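Long-range contacts in tailspike protein (PDB 6E1R), which probably binds and cleaves the capsular polysaccharide of Acinetobacter baumannii as the trimeric receptor-binding tailspike of the phage: residues K319-V329 against K349-K357; Y364-V372 against L395-I404. All blocks are in the same frame, centred on the assembly; numbering follows the deposited sequence.

Interaction 1 (K319-V329 against K349-K357)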
# COMPACT_ATOMS: atom_id res chain seq x y z
N LYS A 319 10.76 -1.99 18.08
CA LYS A 319 12.14 -1.88 18.56
C LYS A 319 13.01 -2.82 17.74
O LYS A 319 12.88 -4.04 17.85
CB LYS A 319 12.23 -2.20 20.05
CG LYS A 319 13.65 -2.13 20.60
CD LYS A 319 13.67 -2.42 22.09
CE LYS A 319 15.08 -2.33 22.65
NZ LYS A 319 15.10 -2.49 24.13
N THR A 320 13.90 -2.25 16.93
CA THR A 320 14.79 -3.04 16.09
C THR A 320 16.08 -3.35 16.83
O THR A 320 16.58 -2.55 17.62
CB THR A 320 15.10 -2.31 14.78
OG1 THR A 320 15.49 -0.96 15.07
CG2 THR A 320 13.88 -2.30 13.87
N LEU A 321 16.63 -4.54 16.56
CA LEU A 321 17.84 -5.02 17.20
C LEU A 321 18.79 -5.56 16.14
O LEU A 321 18.45 -5.68 14.96
CB LEU A 321 17.53 -6.10 18.24
CG LEU A 321 16.79 -5.67 19.50
CD1 LEU A 321 16.28 -6.89 20.26
CD2 LEU A 321 17.71 -4.85 20.38
N GLY A 322 19.99 -5.91 16.58
CA GLY A 322 20.98 -6.54 15.72
C GLY A 322 22.19 -5.65 15.49
O GLY A 322 22.40 -4.64 16.17
N ASN A 323 22.99 -6.06 14.51
CA ASN A 323 24.20 -5.34 14.12
C ASN A 323 24.02 -4.84 12.70
O ASN A 323 23.79 -5.64 11.78
CB ASN A 323 25.43 -6.25 14.23
CG ASN A 323 26.72 -5.55 13.84
OD1 ASN A 323 26.78 -4.32 13.78
ND2 ASN A 323 27.76 -6.33 13.57
N SER A 324 24.14 -3.52 12.51
CA SER A 324 23.90 -2.93 11.20
C SER A 324 24.94 -3.37 10.17
O SER A 324 24.67 -3.29 8.97
CB SER A 324 23.90 -1.40 11.30
OG SER A 324 25.16 -0.91 11.72
N ALA A 325 26.11 -3.83 10.61
CA ALA A 325 27.10 -4.35 9.68
C ALA A 325 26.62 -5.63 9.01
O ALA A 325 26.95 -5.89 7.85
CB ALA A 325 28.43 -4.57 10.39
N THR A 326 25.85 -6.45 9.74
CA THR A 326 25.29 -7.67 9.16
C THR A 326 24.02 -7.37 8.38
O THR A 326 23.83 -7.88 7.27
CB THR A 326 25.01 -8.69 10.27
OG1 THR A 326 26.22 -8.95 11.00
CG2 THR A 326 24.49 -9.99 9.68
N GLY A 327 23.14 -6.55 8.94
CA GLY A 327 21.91 -6.19 8.27
C GLY A 327 21.10 -5.26 9.15
O GLY A 327 21.32 -5.16 10.36
N PHE A 328 20.16 -4.57 8.51
CA PHE A 328 19.34 -3.60 9.23
C PHE A 328 18.07 -3.33 8.45
O PHE A 328 17.96 -3.65 7.26
CB PHE A 328 20.10 -2.29 9.46
CG PHE A 328 20.48 -1.58 8.19
CD1 PHE A 328 19.65 -0.60 7.65
CD2 PHE A 328 21.67 -1.87 7.54
CE1 PHE A 328 20.00 0.05 6.48
CE2 PHE A 328 22.02 -1.22 6.37
CZ PHE A 328 21.19 -0.25 5.84
N VAL A 329 17.10 -2.74 9.14
CA VAL A 329 15.88 -2.24 8.51
C VAL A 329 16.20 -0.86 7.96
O VAL A 329 16.65 0.02 8.72
CB VAL A 329 14.71 -2.21 9.50
CG1 VAL A 329 13.46 -1.64 8.84
CG2 VAL A 329 14.44 -3.60 10.06
N LYS A 349 11.90 2.70 18.42
CA LYS A 349 13.10 2.64 19.24
C LYS A 349 14.21 1.98 18.43
O LYS A 349 14.04 0.85 17.95
CB LYS A 349 12.86 1.87 20.54
CG LYS A 349 14.13 1.57 21.32
CD LYS A 349 14.88 2.84 21.69
CE LYS A 349 16.20 2.52 22.39
NZ LYS A 349 17.00 3.75 22.68
N ASN A 350 15.33 2.68 18.28
CA ASN A 350 16.48 2.17 17.55
C ASN A 350 17.57 1.77 18.53
O ASN A 350 17.82 2.46 19.51
CB ASN A 350 17.02 3.24 16.59
CG ASN A 350 16.11 3.49 15.42
OD1 ASN A 350 14.96 3.04 15.40
ND2 ASN A 350 16.60 4.21 14.42
N THR A 351 18.19 0.62 18.26
CA THR A 351 19.39 0.21 18.98
C THR A 351 20.64 0.32 18.14
O THR A 351 21.75 0.23 18.69
CB THR A 351 19.24 -1.23 19.50
OG1 THR A 351 19.00 -2.12 18.40
CG2 THR A 351 18.07 -1.31 20.48
N MSE A 352 20.51 0.51 16.83
CA MSE A 352 21.63 0.80 15.96
C MSE A 352 21.68 2.30 15.68
O MSE A 352 20.67 2.99 15.79
CB MSE A 352 21.52 0.05 14.63
CG MSE A 352 21.07 -1.40 14.73
SE MSE A 352 20.42 -1.96 12.98
CE MSE A 352 20.41 -3.89 13.24
N ALA A 353 22.86 2.79 15.30
CA ALA A 353 22.96 4.19 14.90
C ALA A 353 22.37 4.38 13.51
O ALA A 353 22.45 3.49 12.66
CB ALA A 353 24.42 4.63 14.93
N ASN A 354 21.75 5.54 13.30
CA ASN A 354 21.27 6.00 12.00
C ASN A 354 20.08 5.20 11.47
O ASN A 354 19.18 5.78 10.85
CB ASN A 354 22.42 5.96 10.97
CG ASN A 354 23.63 6.74 11.43
OD1 ASN A 354 23.50 7.85 11.96
ND2 ASN A 354 24.81 6.17 11.25
N TYR A 355 20.05 3.89 11.69
CA TYR A 355 19.02 3.06 11.09
C TYR A 355 18.16 2.41 12.17
O TYR A 355 18.65 2.08 13.25
CB TYR A 355 19.64 1.98 10.20
CG TYR A 355 20.68 2.53 9.27
CD1 TYR A 355 20.35 3.43 8.27
CD2 TYR A 355 22.01 2.15 9.39
CE1 TYR A 355 21.30 3.94 7.41
CE2 TYR A 355 22.98 2.65 8.53
CZ TYR A 355 22.62 3.55 7.55
OH TYR A 355 23.57 4.05 6.70
N PRO A 356 16.85 2.21 11.91
CA PRO A 356 16.16 2.56 10.66
C PRO A 356 15.70 4.01 10.58
O PRO A 356 15.63 4.71 11.60
CB PRO A 356 14.94 1.64 10.68
CG PRO A 356 14.65 1.45 12.13
CD PRO A 356 15.99 1.41 12.80
N LYS A 357 15.39 4.47 9.37
CA LYS A 357 14.70 5.73 9.18
C LYS A 357 13.19 5.50 9.26
O LYS A 357 12.70 4.38 9.10
CB LYS A 357 15.06 6.35 7.83
CG LYS A 357 16.55 6.48 7.57
CD LYS A 357 17.23 7.33 8.63
CE LYS A 357 18.69 7.57 8.30
NZ LYS A 357 19.41 8.26 9.41
O HOH W 1 18.01 0.17 15.21
O HOH W 2 13.15 0.53 15.41
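Phe328 and Tyr355 lie face to face, ring centroids 4.3 Å apart and planes 19° from parallel, with CD2 of Tyr355 over the middle of the Phe328 ring. Leu407 of a second subunit packs on both side chains.

The other apolar centre is the selenomethionine Met352. Its chain, extended beyond CG (chi2 161°, chi3 165°), passes the CB of Phe328 with SE 3.5 Å away and ends with CE inside the loop, near the carbonyl oxygens of Leu321 and Gly327. Farther along, Val329 CB and CG1 lie against CB of the cis-proline Pro356.

Polar bonds gather where the parallel strands 316-320 and 346-350, neighbouring rungs of the beta-helix, run out into their loops. Thr320 N donates to Lys349 O at 3.3 Å, and Thr351 OG1 gives a 2.6 Å bond to Thr320 O. Thr320 OG1 meets two waters: one bridges it to Met352 N and Tyr355 O, the other to Lys349 O.

On the outer side Lys319 and Lys349 run alongside each other, CG to CG 3.8 Å; the ammonium of Lys349 is paired with Glu373. The chemistry implies outer loops held by apolar and aromatic packing, strand ends by direct bonds and two waters.

Interaction 2 (Y364-V372 against L395-I404)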
# COMPACT_ATOMS: atom_id res chain seq x y z
N TYR A 364 -2.61 9.83 12.42
CA TYR A 364 -3.60 10.61 13.15
C TYR A 364 -3.80 10.01 14.54
O TYR A 364 -4.05 8.81 14.66
CB TYR A 364 -4.93 10.63 12.39
CG TYR A 364 -6.01 11.50 12.99
CD1 TYR A 364 -6.86 11.00 13.97
CD2 TYR A 364 -6.19 12.81 12.56
CE1 TYR A 364 -7.86 11.79 14.51
CE2 TYR A 364 -7.18 13.60 13.11
CZ TYR A 364 -8.01 13.09 14.08
OH TYR A 364 -9.00 13.88 14.62
N GLY A 365 -3.68 10.84 15.56
CA GLY A 365 -3.92 10.38 16.92
C GLY A 365 -3.34 11.35 17.94
O GLY A 365 -2.98 12.48 17.62
N GLN A 366 -3.27 10.86 19.17
CA GLN A 366 -2.78 11.63 20.31
C GLN A 366 -1.63 10.88 20.96
O GLN A 366 -1.68 9.65 21.10
CB GLN A 366 -3.91 11.88 21.32
CG GLN A 366 -3.47 12.56 22.61
CD GLN A 366 -4.61 12.79 23.57
OE1 GLN A 366 -4.95 11.91 24.37
NE2 GLN A 366 -5.22 13.97 23.50
N LEU A 367 -0.60 11.61 21.37
CA LEU A 367 0.65 11.02 21.85
C LEU A 367 0.84 11.30 23.33
O LEU A 367 0.70 12.44 23.79
CB LEU A 367 1.84 11.56 21.06
CG LEU A 367 1.88 11.17 19.58
CD1 LEU A 367 3.10 11.78 18.90
CD2 LEU A 367 1.89 9.65 19.44
N ILE A 368 1.17 10.25 24.08
CA ILE A 368 1.72 10.36 25.42
C ILE A 368 3.20 9.98 25.44
O ILE A 368 3.74 9.64 26.49
CB ILE A 368 0.92 9.52 26.44
CG1 ILE A 368 0.87 8.06 25.98
CG2 ILE A 368 -0.48 10.07 26.62
CD1 ILE A 368 0.28 7.13 27.01
N SER A 369 3.85 10.03 24.28
CA SER A 369 5.21 9.56 24.13
C SER A 369 5.92 10.42 23.09
O SER A 369 5.35 11.37 22.54
CB SER A 369 5.23 8.08 23.70
OG SER A 369 4.71 7.93 22.39
N ALA A 370 7.18 10.08 22.83
CA ALA A 370 7.91 10.69 21.73
C ALA A 370 7.61 9.93 20.44
O ALA A 370 6.99 8.87 20.44
CB ALA A 370 9.41 10.69 22.02
N VAL A 371 8.06 10.50 19.32
CA VAL A 371 7.84 9.86 18.03
C VAL A 371 8.88 8.78 17.78
O VAL A 371 8.54 7.64 17.44
CB VAL A 371 7.82 10.91 16.91
CG1 VAL A 371 7.70 10.24 15.55
CG2 VAL A 371 6.69 11.90 17.13
N VAL A 372 10.16 9.12 17.94
CA VAL A 372 11.25 8.17 17.77
C VAL A 372 12.28 8.39 18.87
O VAL A 372 12.29 9.42 19.54
CB VAL A 372 11.93 8.29 16.38
CG1 VAL A 372 10.97 7.88 15.27
CG2 VAL A 372 12.44 9.70 16.16
N LEU A 395 -0.64 16.42 21.73
CA LEU A 395 0.30 16.06 22.79
C LEU A 395 -0.42 16.02 24.13
O LEU A 395 -0.96 17.03 24.59
CB LEU A 395 1.46 17.05 22.84
CG LEU A 395 2.36 17.08 21.60
CD1 LEU A 395 3.49 18.08 21.77
CD2 LEU A 395 2.90 15.69 21.30
N ALA A 396 -0.43 14.84 24.75
CA ALA A 396 -0.92 14.66 26.10
C ALA A 396 0.28 14.60 27.05
O ALA A 396 1.42 14.88 26.66
CB ALA A 396 -1.79 13.41 26.18
N THR A 397 0.03 14.24 28.31
CA THR A 397 1.09 14.19 29.30
C THR A 397 2.15 13.17 28.90
O THR A 397 1.85 11.98 28.75
CB THR A 397 0.51 13.85 30.67
OG1 THR A 397 -0.46 14.83 31.04
CG2 THR A 397 1.62 13.82 31.72
N GLY A 398 3.38 13.64 28.74
CA GLY A 398 4.48 12.80 28.29
C GLY A 398 4.71 12.80 26.80
O GLY A 398 5.72 12.24 26.35
N GLY A 399 3.82 13.41 26.02
CA GLY A 399 4.00 13.44 24.58
C GLY A 399 4.93 14.54 24.13
O GLY A 399 5.03 15.61 24.74
N SER A 400 5.63 14.28 23.02
CA SER A 400 6.60 15.22 22.48
C SER A 400 6.85 14.89 21.02
O SER A 400 6.87 13.72 20.64
CB SER A 400 7.91 15.18 23.27
OG SER A 400 8.50 13.89 23.21
N ILE A 401 7.04 15.93 20.21
CA ILE A 401 7.40 15.76 18.81
C ILE A 401 8.71 16.44 18.45
O ILE A 401 9.27 16.15 17.38
CB ILE A 401 6.28 16.27 17.87
CG1 ILE A 401 5.97 17.74 18.15
CG2 ILE A 401 5.03 15.41 18.01
CD1 ILE A 401 4.88 18.31 17.27
N GLY A 402 9.23 17.32 19.30
CA GLY A 402 10.50 17.96 19.01
C GLY A 402 10.40 18.86 17.79
O GLY A 402 9.47 19.66 17.66
N ASP A 403 11.35 18.72 16.88
CA ASP A 403 11.39 19.50 15.65
C ASP A 403 10.72 18.80 14.48
O ASP A 403 10.89 19.22 13.34
CB ASP A 403 12.84 19.84 15.28
CG ASP A 403 13.49 20.77 16.28
OD1 ASP A 403 12.76 21.56 16.93
OD2 ASP A 403 14.73 20.73 16.41
N ILE A 404 9.97 17.73 14.74
CA ILE A 404 9.27 17.01 13.68
C ILE A 404 8.00 17.77 13.31
O ILE A 404 7.26 18.24 14.18
CB ILE A 404 8.95 15.57 14.13
CG1 ILE A 404 10.24 14.84 14.52
CG2 ILE A 404 8.22 14.81 13.03
CD1 ILE A 404 10.02 13.45 15.07
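Val371 and Ile404 meet tip to tip at the buried end of the contact, Ile404 CD1 lying 3.8 Å from Val371 CB. Ile404 CG1 stands anti to the carbonyl carbon (chi1 -57°), and the extended chi2 of 176° carries CD1 out to the valine. Ile401 crosses the same valine obliquely, methyl CG2 against methyl CG2, and also touches CD1 of Leu367, so Val371 and Leu367 share one isoleucine. Phe360 and Ile385, on neighbouring strands, continue this packing around Val371 and Ile404.

The backbones come closest in the middle, where Gly399, with no side chain, lets the two main chains lie directly on each other. Its CA makes C-H...O contacts with Leu367 O and, at 3.2 Å, with Ser369 O. Ala396 N bonds to Leu367 O at 2.8 Å, and Ser400 N to Ser369 O at 3.0 Å.

This is the stacking of successive coils in a right-handed parallel beta-helix, the fold common to phage tailspikes: strands 364-367 and 392-395 pair in parallel, and the segments beyond them stay together as they turn. The segment 395-404 does so through a type II turn from Ala396 to Gly399, closed by Gly399 N to Ala396 O.

While the inner side of that turn is tight against the backbone, its outer side, with Leu395, Thr397 and Gly398 exposed, faces solvent and makes sparser contacts. The Ala396 methyl sits 3.6 Å from Ile368 CG2 and also meets the extended Gln366 side chain, while the carbonyl oxygen of Thr397 rests against Ile368 CB. Ser400, partly exposed, lays OG 3.5 Å from the Ala370 methyl and hydrogen-bonds through that hydroxyl to Asn380.

Both contacts join successive coils of the same beta-helix, with centres about 22 Å apart. Interaction 1 lies at the ends of strands 316-320 and 346-350; interaction 2 leads through a corner at Val371 into 372-373, the next strand of that same sheet. The Val371, Ile401 and Ile404 side of interaction 2 is buried, aliphatic tips beside main chain lying on main chain. The loops of interaction 1, partly exposed and covered by another subunit, rely on an aromatic stack, a methionine side chain (selenomethionine in this crystal) and waters. The subunit interface relates the two: Tyr364, of the segment 364-372 in a second subunit, meets Phe328 edge-to-face.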